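Local coordinates for solute-binding periplasmic protein of iron/siderophore ABC transporter (Yersinia pestis, PDB 6B2Y) that probably binds a chelated metal such as an iron-siderophore complex in the periplasm and delivers it to an ABC transporter for uptake, at residues G61-L65 and A133-L137. Sequence-based numbering, arbitrary orientation.
Sequences GEGRL and AIFGL
CA of G61 sits over one face of the F135 ring, offset toward the rim, 3.7 Å from the ring centroid and 22° off the normal, a CH-pi contact. The same glycine gives its backbone N to O of I134 at 2.8 Å, continuing the pairing of strands 58-60 and 132-136 just as the first chain turns away into the loop before helix 66-70. These are neighbouring strands in the parallel sheet of one lobe of a periplasmic binding protein, where strand 132-136 lies between strands 58-60 and 159-162. L65, at the far end of the turn, comes back to the strand: its CD1 rests against the backbone, 3.6 Å from O of I134, and meets CG2 of I134 at 3.8 Å. The turn itself is held by L65 N bonding to O of E62. Beyond G61 the sheet pairing gives way to a side chain. With CG anti to its carbonyl carbon (chi1 -47°) and the chain extended beyond, E62 brings OE2 within 2.9 Å of G136 N for a weak hydrogen bond. A water donates to that same OE2 and to O of L137, bridging the E62 carboxylate to the residue just past the strand, while R165 also bonds to the L137 carbonyl.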
loop_
_atom_site.group_PDB
_atom_site.type_symbol
_atom_site.label_atom_id
_atom_site.label_comp_id
_atom_site.label_asym_id
_atom_site.label_seq_id
_atom_site.Cartn_x
_atom_site.Cartn_y
_atom_site.Cartn_z
ATOM N N GLY A 61 -1.670 15.257 2.371
ATOM C CA GLY A 61 -2.789 15.188 3.305
ATOM C C GLY A 61 -2.939 13.843 3.991
ATOM O O GLY A 61 -3.562 13.768 5.059
ATOM N N GLU A 62 -2.422 12.780 3.375
ATOM C CA GLU A 62 -2.212 11.478 4.006
ATOM C C GLU A 62 -0.739 11.127 3.840
ATOM O O GLU A 62 -0.218 11.142 2.721
ATOM C CB GLU A 62 -3.120 10.412 3.375
ATOM C CG GLU A 62 -4.563 10.890 3.237
ATOM C CD GLU A 62 -5.480 9.919 2.515
ATOM O OE1 GLU A 62 -5.060 8.775 2.226
ATOM O OE2 GLU A 62 -6.643 10.303 2.267
ATOM N N GLY A 63 -0.059 10.840 4.953
ATOM C CA GLY A 63 1.396 10.772 4.921
ATOM C C GLY A 63 1.922 9.714 3.968
ATOM O O GLY A 63 2.946 9.910 3.304
ATOM N N ARG A 64 1.228 8.591 3.876
ATOM C CA ARG A 64 1.722 7.494 3.060
ATOM C C ARG A 64 1.520 7.733 1.566
ATOM O O ARG A 64 1.979 6.922 0.759
ATOM C CB ARG A 64 1.082 6.190 3.534
ATOM C CG ARG A 64 1.716 5.715 4.871
ATOM C CD ARG A 64 0.923 4.611 5.528
ATOM N NE ARG A 64 -0.342 5.099 6.064
ATOM C CZ ARG A 64 -1.280 4.319 6.595
ATOM N NH1 ARG A 64 -1.099 3.005 6.660
ATOM N NH2 ARG A 64 -2.400 4.851 7.063
ATOM N N LEU A 65 0.915 8.855 1.168
ATOM C CA LEU A 65 0.977 9.250 -0.239
ATOM C C LEU A 65 2.398 9.572 -0.668
ATOM O O LEU A 65 2.661 9.715 -1.867
ATOM C CB LEU A 65 0.042 10.440 -0.495
ATOM C CG LEU A 65 -1.424 9.996 -0.480
ATOM C CD1 LEU A 65 -2.398 11.173 -0.548
ATOM C CD2 LEU A 65 -1.692 8.983 -1.613
ATOM N N ALA A 133 -2.052 20.287 -2.548
ATOM C CA ALA A 133 -2.189 19.264 -1.519
ATOM C C ALA A 133 -2.817 18.017 -2.131
ATOM O O ALA A 133 -3.671 18.121 -3.015
ATOM C CB ALA A 133 -3.043 19.764 -0.343
ATOM N N ILE A 134 -2.390 16.843 -1.676
ATOM C CA ILE A 134 -2.858 15.574 -2.235
ATOM C C ILE A 134 -3.539 14.781 -1.129
ATOM O O ILE A 134 -3.001 14.684 -0.018
ATOM C CB ILE A 134 -1.698 14.763 -2.844
ATOM C CG1 ILE A 134 -0.893 15.625 -3.827
ATOM C CG2 ILE A 134 -2.225 13.521 -3.520
ATOM C CD1 ILE A 134 0.455 15.037 -4.186
ATOM N N PHE A 135 -4.722 14.233 -1.424
ATOM C CA PHE A 135 -5.429 13.339 -0.513
ATOM C C PHE A 135 -5.880 12.093 -1.253
ATOM O O PHE A 135 -5.864 12.033 -2.482
ATOM C CB PHE A 135 -6.668 13.997 0.107
ATOM C CG PHE A 135 -6.358 15.117 1.043
ATOM C CD1 PHE A 135 -6.038 16.375 0.554
ATOM C CD2 PHE A 135 -6.424 14.924 2.412
ATOM C CE1 PHE A 135 -5.767 17.414 1.417
ATOM C CE2 PHE A 135 -6.159 15.963 3.269
ATOM C CZ PHE A 135 -5.835 17.203 2.776
ATOM N N GLY A 136 -6.335 11.103 -0.488
ATOM C CA GLY A 136 -6.936 9.910 -1.052
ATOM C C GLY A 136 -8.450 10.010 -1.012
ATOM O O GLY A 136 -9.009 10.736 -0.196
ATOM N N LEU A 137 -9.108 9.306 -1.939
ATOM C CA LEU A 137 -10.558 9.179 -1.890
ATOM C C LEU A 137 -10.975 8.538 -0.574
ATOM O O LEU A 137 -10.247 7.722 0.000
ATOM C CB LEU A 137 -11.064 8.320 -3.043
ATOM C CG LEU A 137 -11.050 8.850 -4.462
ATOM C CD1 LEU A 137 -11.726 7.817 -5.350
ATOM C CD2 LEU A 137 -11.759 10.181 -4.538
HETATM O O HOH W 1 -8.454 8.293 1.945
#